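Peptide methionine sulfoxide reductase msrA/msrB (Neisseria meningitidis, PDB 3BQG) probably reduces methionine sulfoxide in peptides and proteins back to methionine, through the redox-active centre of its central MsrA domain. Local coordinates at residues 31-34 / 40-43; 33-38 / 98-103; 45-50 / 92-97. The protein carries 1 engineered substitution. All blocks are in the same frame, centred on the assembly; numbering follows the deposited sequence.

Contact 1: 31-34 / 40-43; sequences SGYA and NPSY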
loop_
_atom_site.group_PDB
_atom_site.type_symbol
_atom_site.label_atom_id
_atom_site.label_comp_id
_atom_site.label_asym_id
_atom_site.label_seq_id
_atom_site.Cartn_x
_atom_site.Cartn_y
_atom_site.Cartn_z
ATOM N N SER A 31 6.361 5.071 4.297
ATOM C CA SER A 31 5.030 5.045 4.891
ATOM C C SER A 31 4.520 6.470 5.069
ATOM O O SER A 31 5.284 7.383 5.396
ATOM C CB SER A 31 5.053 4.326 6.247
ATOM O OG SER A 31 5.237 2.931 6.082
ATOM N N GLY A 32 3.223 6.657 4.852
ATOM C CA GLY A 32 2.636 7.979 4.981
ATOM C C GLY A 32 1.119 7.961 5.035
ATOM O O GLY A 32 0.503 6.901 5.143
ATOM N N TYR A 33 0.523 9.145 4.932
ATOM C CA TYR A 33 -0.927 9.324 4.999
ATOM C C TYR A 33 -1.403 9.901 3.672
ATOM O O TYR A 33 -0.956 10.975 3.263
ATOM C CB TYR A 33 -1.239 10.285 6.142
ATOM C CG TYR A 33 -0.457 9.955 7.395
ATOM C CD1 TYR A 33 -0.732 8.796 8.119
ATOM C CD2 TYR A 33 0.585 10.781 7.840
ATOM C CE1 TYR A 33 -0.001 8.463 9.249
ATOM C CE2 TYR A 33 1.328 10.453 8.974
ATOM C CZ TYR A 33 1.026 9.292 9.672
ATOM O OH TYR A 33 1.731 8.952 10.804
ATOM N N ALA A 34 -2.325 9.203 3.013
ATOM C CA ALA A 34 -2.799 9.642 1.706
ATOM C C ALA A 34 -4.290 9.886 1.569
ATOM O O ALA A 34 -5.104 9.298 2.282
ATOM C CB ALA A 34 -2.366 8.630 0.652
ATOM N N ASN A 40 -0.531 17.847 5.755
ATOM C CA ASN A 40 0.444 17.586 6.807
ATOM C C ASN A 40 -0.108 16.999 8.106
ATOM O O ASN A 40 0.173 17.509 9.188
ATOM C CB ASN A 40 1.193 18.881 7.124
ATOM C CG ASN A 40 1.865 19.473 5.905
ATOM O OD1 ASN A 40 2.725 18.842 5.288
ATOM N ND2 ASN A 40 1.472 20.693 5.544
ATOM N N PRO A 41 -0.894 15.914 8.027
ATOM C CA PRO A 41 -1.412 15.361 9.280
ATOM C C PRO A 41 -0.348 14.599 10.069
ATOM O O PRO A 41 0.669 14.168 9.514
ATOM C CB PRO A 41 -2.528 14.437 8.804
ATOM C CG PRO A 41 -1.955 13.896 7.526
ATOM C CD PRO A 41 -1.396 15.151 6.868
ATOM N N SER A 42 -0.589 14.444 11.368
ATOM C CA SER A 42 0.309 13.701 12.242
ATOM C C SER A 42 -0.352 12.338 12.444
ATOM O O SER A 42 -1.513 12.144 12.069
ATOM C CB SER A 42 0.441 14.402 13.598
ATOM O OG SER A 42 -0.808 14.432 14.279
ATOM N N TYR A 43 0.378 11.394 13.028
ATOM C CA TYR A 43 -0.188 10.076 13.275
ATOM C C TYR A 43 -1.458 10.234 14.113
ATOM O O TYR A 43 -2.470 9.569 13.869
ATOM C CB TYR A 43 0.812 9.194 14.029
ATOM C CG TYR A 43 0.289 7.799 14.283
ATOM C CD1 TYR A 43 0.134 6.886 13.234
ATOM C CD2 TYR A 43 -0.094 7.404 15.562
ATOM C CE1 TYR A 43 -0.392 5.618 13.457
ATOM C CE2 TYR A 43 -0.620 6.143 15.796
ATOM C CZ TYR A 43 -0.770 5.255 14.741
ATOM O OH TYR A 43 -1.325 4.021 14.977
#

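Contact 2: 33-38 / 98-103; sequences YANGNT and GVYYTD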
loop_
_atom_site.group_PDB
_atom_site.type_symbol
_atom_site.label_atom_id
_atom_site.label_comp_id
_atom_site.label_asym_id
_atom_site.label_seq_id
_atom_site.Cartn_x
_atom_site.Cartn_y
_atom_site.Cartn_z
ATOM N N TYR A 33 0.523 9.145 4.932
ATOM C CA TYR A 33 -0.927 9.324 4.999
ATOM C C TYR A 33 -1.403 9.901 3.672
ATOM O O TYR A 33 -0.956 10.975 3.263
ATOM C CB TYR A 33 -1.239 10.285 6.142
ATOM C CG TYR A 33 -0.457 9.955 7.395
ATOM C CD1 TYR A 33 -0.732 8.796 8.119
ATOM C CD2 TYR A 33 0.585 10.781 7.840
ATOM C CE1 TYR A 33 -0.001 8.463 9.249
ATOM C CE2 TYR A 33 1.328 10.453 8.974
ATOM C CZ TYR A 33 1.026 9.292 9.672
ATOM O OH TYR A 33 1.731 8.952 10.804
ATOM N N ALA A 34 -2.325 9.203 3.013
ATOM C CA ALA A 34 -2.799 9.642 1.706
ATOM C C ALA A 34 -4.290 9.886 1.569
ATOM O O ALA A 34 -5.104 9.298 2.282
ATOM C CB ALA A 34 -2.366 8.630 0.652
ATOM N N ASN A 35 -4.625 10.748 0.612
ATOM C CA ASN A 35 -6.004 11.092 0.287
ATOM C C ASN A 35 -6.886 11.398 1.489
ATOM O O ASN A 35 -7.957 10.815 1.656
ATOM C CB ASN A 35 -6.627 9.972 -0.558
ATOM C CG ASN A 35 -6.074 9.931 -1.979
ATOM O OD1 ASN A 35 -5.052 10.552 -2.282
ATOM N ND2 ASN A 35 -6.744 9.187 -2.854
ATOM N N GLY A 36 -6.417 12.317 2.325
ATOM C CA GLY A 36 -7.183 12.726 3.480
ATOM C C GLY A 36 -7.790 14.082 3.167
ATOM O O GLY A 36 -7.681 14.573 2.039
ATOM N N ASN A 37 -8.401 14.706 4.166
ATOM C CA ASN A 37 -9.046 15.994 3.974
ATOM C C ASN A 37 -8.181 17.164 4.407
ATOM O O ASN A 37 -8.540 18.325 4.195
ATOM C CB ASN A 37 -10.360 16.012 4.750
ATOM C CG ASN A 37 -11.321 14.942 4.282
ATOM O OD1 ASN A 37 -12.054 14.361 5.081
ATOM N ND2 ASN A 37 -11.333 14.685 2.983
ATOM N N THR A 38 -7.039 16.866 5.012
ATOM C CA THR A 38 -6.158 17.924 5.487
ATOM C C THR A 38 -4.735 17.750 4.995
ATOM O O THR A 38 -4.363 16.694 4.482
ATOM C CB THR A 38 -6.122 17.954 7.023
ATOM O OG1 THR A 38 -5.444 16.787 7.504
ATOM C CG2 THR A 38 -7.528 17.961 7.583
ATOM N N GLY A 98 -6.460 0.445 -1.188
ATOM C CA GLY A 98 -6.499 1.284 -2.364
ATOM C C GLY A 98 -5.171 1.402 -3.075
ATOM O O GLY A 98 -4.111 1.167 -2.490
ATOM N N VAL A 99 -5.244 1.750 -4.357
ATOM C CA VAL A 99 -4.058 1.951 -5.183
ATOM C C VAL A 99 -4.233 3.382 -5.717
ATOM O O VAL A 99 -5.255 3.684 -6.338
ATOM C CB VAL A 99 -4.024 0.946 -6.369
ATOM C CG1 VAL A 99 -2.818 1.233 -7.258
ATOM C CG2 VAL A 99 -3.980 -0.500 -5.835
ATOM N N TYR A 100 -3.265 4.259 -5.469
ATOM C CA TYR A 100 -3.368 5.642 -5.929
ATOM C C TYR A 100 -2.224 5.959 -6.878
ATOM O O TYR A 100 -1.071 5.623 -6.625
ATOM C CB TYR A 100 -3.382 6.603 -4.733
ATOM C CG TYR A 100 -4.339 6.168 -3.638
ATOM C CD1 TYR A 100 -5.697 5.974 -3.901
ATOM C CD2 TYR A 100 -3.873 5.899 -2.351
ATOM C CE1 TYR A 100 -6.572 5.510 -2.895
ATOM C CE2 TYR A 100 -4.732 5.438 -1.342
ATOM C CZ TYR A 100 -6.071 5.243 -1.621
ATOM O OH TYR A 100 -6.886 4.744 -0.624
ATOM N N TYR A 101 -2.546 6.636 -7.970
ATOM C CA TYR A 101 -1.551 6.938 -8.994
ATOM C C TYR A 101 -1.373 8.421 -9.315
ATOM O O TYR A 101 -2.279 9.225 -9.110
ATOM C CB TYR A 101 -1.945 6.196 -10.267
ATOM C CG TYR A 101 -3.353 6.525 -10.700
ATOM C CD1 TYR A 101 -3.631 7.692 -11.415
ATOM C CD2 TYR A 101 -4.428 5.714 -10.329
ATOM C CE1 TYR A 101 -4.938 8.041 -11.741
ATOM C CE2 TYR A 101 -5.733 6.059 -10.652
ATOM C CZ TYR A 101 -5.988 7.222 -11.354
ATOM O OH TYR A 101 -7.284 7.576 -11.648
ATOM N N THR A 102 -0.200 8.753 -9.853
ATOM C CA THR A 102 0.137 10.118 -10.240
ATOM C C THR A 102 0.106 10.284 -11.761
ATOM O O THR A 102 0.175 11.405 -12.269
ATOM C CB THR A 102 1.526 10.524 -9.711
ATOM O OG1 THR A 102 2.498 9.557 -10.120
ATOM C CG2 THR A 102 1.507 10.602 -8.189
ATOM N N ASP A 103 0.008 9.166 -12.483
ATOM C CA ASP A 103 -0.060 9.171 -13.950
ATOM C C ASP A 103 -1.450 8.666 -14.347
ATOM O O ASP A 103 -1.774 7.501 -14.134
ATOM C CB ASP A 103 0.998 8.237 -14.547
ATOM C CG ASP A 103 1.011 8.256 -16.076
ATOM O OD1 ASP A 103 -0.011 8.626 -16.694
ATOM O OD2 ASP A 103 2.049 7.883 -16.658
#

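Contact 3: 45-50 / 92-97; sequences DVSYRH and GTQYRS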
loop_
_atom_site.group_PDB
_atom_site.type_symbol
_atom_site.label_atom_id
_atom_site.label_comp_id
_atom_site.label_asym_id
_atom_site.label_seq_id
_atom_site.Cartn_x
_atom_site.Cartn_y
_atom_site.Cartn_z
ATOM N N ASP A 45 -3.411 12.868 14.244
ATOM C CA ASP A 45 -4.468 13.522 13.472
ATOM C C ASP A 45 -5.300 12.478 12.734
ATOM O O ASP A 45 -6.534 12.503 12.765
ATOM C CB ASP A 45 -3.881 14.494 12.437
ATOM C CG ASP A 45 -3.404 15.796 13.053
ATOM O OD1 ASP A 45 -4.019 16.251 14.042
ATOM O OD2 ASP A 45 -2.426 16.376 12.535
ATOM N N VAL A 46 -4.606 11.563 12.067
ATOM C CA VAL A 46 -5.251 10.505 11.301
ATOM C C VAL A 46 -5.988 9.496 12.181
ATOM O O VAL A 46 -7.161 9.193 11.949
ATOM C CB VAL A 46 -4.208 9.731 10.453
ATOM C CG1 VAL A 46 -4.903 8.667 9.599
ATOM C CG2 VAL A 46 -3.427 10.705 9.574
ATOM N N SER A 47 -5.291 8.984 13.191
ATOM C CA SER A 47 -5.848 7.978 14.090
ATOM C C SER A 47 -6.941 8.456 15.031
ATOM O O SER A 47 -7.872 7.710 15.337
ATOM C CB SER A 47 -4.729 7.357 14.938
ATOM O OG SER A 47 -3.654 6.893 14.139
ATOM N N TYR A 48 -6.841 9.701 15.486
ATOM C CA TYR A 48 -7.804 10.208 16.449
ATOM C C TYR A 48 -8.594 11.453 16.080
ATOM O O TYR A 48 -9.608 11.741 16.716
ATOM C CB TYR A 48 -7.088 10.430 17.787
ATOM C CG TYR A 48 -6.322 9.210 18.252
ATOM C CD1 TYR A 48 -6.987 8.017 18.542
ATOM C CD2 TYR A 48 -4.932 9.230 18.358
ATOM C CE1 TYR A 48 -6.284 6.870 18.923
ATOM C CE2 TYR A 48 -4.218 8.087 18.735
ATOM C CZ TYR A 48 -4.904 6.914 19.014
ATOM O OH TYR A 48 -4.215 5.779 19.379
ATOM N N ARG A 49 -8.155 12.196 15.067
ATOM C CA ARG A 49 -8.880 13.405 14.695
ATOM C C ARG A 49 -9.598 13.343 13.353
ATOM O O ARG A 49 -9.840 14.367 12.716
ATOM C CB ARG A 49 -7.941 14.608 14.762
ATOM C CG ARG A 49 -7.450 14.868 16.179
ATOM C CD ARG A 49 -6.373 15.928 16.241
ATOM N NE ARG A 49 -5.857 16.063 17.602
ATOM C CZ ARG A 49 -4.565 16.035 17.917
ATOM N NH1 ARG A 49 -4.179 16.166 19.183
ATOM N NH2 ARG A 49 -3.655 15.873 16.966
ATOM N N HIS A 50 -9.938 12.126 12.945
ATOM C CA HIS A 50 -10.673 11.862 11.715
ATOM C C HIS A 50 -10.347 12.722 10.493
ATOM O O HIS A 50 -11.243 13.287 9.869
ATOM C CB HIS A 50 -12.170 11.942 12.019
ATOM C CG HIS A 50 -12.631 10.923 13.016
ATOM N ND1 HIS A 50 -12.927 9.623 12.667
ATOM C CD2 HIS A 50 -12.785 10.997 14.360
ATOM C CE1 HIS A 50 -13.245 8.939 13.753
ATOM N NE2 HIS A 50 -13.165 9.751 14.794
ATOM N N GLY A 92 -11.166 0.786 10.439
ATOM C CA GLY A 92 -11.249 2.229 10.268
ATOM C C GLY A 92 -10.884 2.646 8.857
ATOM O O GLY A 92 -10.194 1.903 8.157
ATOM N N THR A 93 -11.331 3.822 8.426
ATOM C CA THR A 93 -11.018 4.273 7.075
ATOM C C THR A 93 -9.519 4.416 6.833
ATOM O O THR A 93 -9.084 4.429 5.688
ATOM C CB THR A 93 -11.690 5.633 6.737
ATOM O OG1 THR A 93 -11.300 6.617 7.702
ATOM C CG2 THR A 93 -13.200 5.495 6.722
ATOM N N GLN A 94 -8.724 4.527 7.897
ATOM C CA GLN A 94 -7.282 4.680 7.717
ATOM C C GLN A 94 -6.606 3.372 7.303
ATOM O O GLN A 94 -5.424 3.365 6.946
ATOM C CB GLN A 94 -6.633 5.241 8.990
ATOM C CG GLN A 94 -6.266 4.226 10.058
ATOM C CD GLN A 94 -5.958 4.890 11.395
ATOM O OE1 GLN A 94 -6.872 5.263 12.133
ATOM N NE2 GLN A 94 -4.667 5.051 11.706
ATOM N N TYR A 95 -7.364 2.274 7.343
ATOM C CA TYR A 95 -6.858 0.959 6.960
ATOM C C TYR A 95 -7.556 0.459 5.689
ATOM O O TYR A 95 -7.458 -0.722 5.349
ATOM C CB TYR A 95 -7.076 -0.058 8.095
ATOM C CG TYR A 95 -6.418 0.336 9.404
ATOM C CD1 TYR A 95 -5.034 0.452 9.500
ATOM C CD2 TYR A 95 -7.183 0.627 10.535
ATOM C CE1 TYR A 95 -4.427 0.850 10.686
ATOM C CE2 TYR A 95 -6.586 1.028 11.731
ATOM C CZ TYR A 95 -5.208 1.139 11.795
ATOM O OH TYR A 95 -4.610 1.559 12.958
ATOM N N ARG A 96 -8.259 1.356 4.994
ATOM C CA ARG A 96 -8.961 0.989 3.766
ATOM C C ARG A 96 -7.951 0.594 2.694
ATOM O O ARG A 96 -6.812 1.065 2.716
ATOM C CB ARG A 96 -9.827 2.163 3.267
ATOM C CG ARG A 96 -9.070 3.395 2.740
ATOM C CD ARG A 96 -10.070 4.455 2.271
ATOM N NE ARG A 96 -9.469 5.686 1.752
ATOM C CZ ARG A 96 -9.065 6.714 2.502
ATOM N NH1 ARG A 96 -9.188 6.678 3.823
ATOM N NH2 ARG A 96 -8.552 7.792 1.923
ATOM N N SER A 97 -8.353 -0.275 1.769
ATOM C CA SER A 97 -7.444 -0.694 0.704
ATOM C C SER A 97 -7.576 0.218 -0.510
ATOM O O SER A 97 -8.658 0.715 -0.821
ATOM C CB SER A 97 -7.716 -2.147 0.282
ATOM O OG SER A 97 -9.029 -2.305 -0.238
#

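Contact 1: 31-34 / 40-43
Tyr33 reaches from the end of strand 26-34 toward Pro41 and Tyr43. No hydrogen bond crosses between 31-34 and 40-43. The apolar part lies near the strand. Tyr33 CB meets Pro41 CG at 3.9 Å, and the two side chains run antiparallel alongside each other. Farther out, Tyr33 CD2 is 3.8 Å from Pro41 O. Tyr33 CG lies opposite the carbonyl carbon, beside the backbone N (chi1 -45°). This carries the ring across the start of helix 43-48.

The phenol oxygen makes the tighter contacts. Tyr33 OH is 3.3 Å from Tyr43 CA and 3.4 Å from Tyr43 CB. It also lies in the plane of the Tyr43 ring, at its edge, 3.6 Å from CD1. The two tyrosine side chains cross at about a right angle.

The contact closes a strand-loop-helix connection in the MsrA domain. Ser42 is the N-cap of the helix. Its OG caps Asp45 N, and Asp45 OD2 bonds back to Ser42 N, which makes a capping box.

The polar partners of the pair lie on Glu139. Its OE1 bonds Tyr33 OH and its OE2 bonds Tyr43 N, so one carboxylate ties the strand residue to the first turn of the helix. The Tyr43 ring also meets that of His142, with planes at about 45°.

Contact 2: 33-38 / 98-103
Asn35 and Tyr100 both carry CG opposite the carbonyl carbon and beside the backbone N, with chi1 at -72° and -47°. These torsions send the amide of Asn35 over the ring of Tyr100. ND2 does the touching. It lies 3.5 Å above the ring plane, offset toward the rim, with Tyr100 CD1 as its closest atom at 3.5 Å and Tyr100 CE1 at 3.7 Å. The amide and ring planes are 38° apart, so the groups are tilted and not stacked flat. On the opposite face of the ring, Gly98 C stands 4.2 Å above the plane. Ala34 CB adds a looser apolar touch to Tyr100 CD2 at 4.3 Å.

Polar anchors outside the pair fix both groups. Asn35 OD1 accepts from Lys133 N, while its ND2 makes weak bonds to Glu130 OE1 and Pro131 O. Tyr100 OH is bonded to Glu128 OE1.

All three touching residues are buried. In the central mixed sheet, strands 3-10 and 54-62 lie between strands 97-101 and 26-34. The Tyr100 side chain reaches across both, resting on Tyr7 and Ala9 of strand 3-10 and on Ala54 and Thr56 of strand 54-62.

Contact 3: 45-50 / 92-97
Gln94 lays its side chain against Val46 and Ser47, in the last turn of helix 43-48. The helix end here packs on a short 3-10 turn, 93-94, in the loop that leads into strand 97-101 of the central MsrA sheet. Two kinds of contact join them. The apolar one is small: Val46 CG1 meets Gln94 CB at 3.9 Å, and the side chains cross obliquely. Val46 CG1 points to the turn because it is opposite the backbone N (chi1 -177°).

The polar one is a single hydrogen bond. Gln94 NE2 donates to Ser47 OG over 3.2 Å. The bond is nearly straight, with an N-H...O angle of 165°, and OG lies close to the amide plane. Ser47 OG is also bonded to Tyr43 O, one helical turn back, so the hydroxyl links the helix backbone to the glutamine. Gln94 NE2 has a second partner in Glu55 OE2, on strand 54-62. Two bonds therefore hold the amide nitrogen and limit rotation of the group. Gln94 OE1 comes within 3.5 Å of Ser47 CA.

Each segment also has its own internal bonds. At the helix end, Arg49, just past the last turn, puts NH2 3.0 Å from Asp45 OD1 in a salt bridge, with the nitrogen meeting the oxygen from above the carboxylate plane. In the turn, Tyr95 N bonds Gly92 O, and the Tyr95 ring has Gln94 CG over its centre, 3.5 Å above the plane. Outside the two segments, Arg96 is tied to Glu128 by a salt bridge from NE and to Gly52 O through NH1. Thr93 O accepts from both Arg96 N and Arg96 NH1, which reach it from opposite faces of the carbonyl plane, NH1 at 2.9 Å.

Overall arrangement
The three contacts lie close together, with centres 10 to 13 Å apart. Contacts 1 and 2 both start from the end of strand 26-34 and include Tyr33 and Ala34, which turn opposite ways: Tyr33 serves contact 1 on the helix side, Ala34 serves contact 2 toward strand 97-101. Along the chain, contact 1 closes before contact 3 opens, and contact 3 is nested in the 59-residue stretch between the two halves of contact 2. Val46 joins contacts 1 and 3, its CG2 being 3.6 Å from Tyr33 CD1. Arg96 makes a weak bond to Asn35 O between contacts 3 and 2. Together they connect helix 43-48 and its flanking loops to one end of the central sheet.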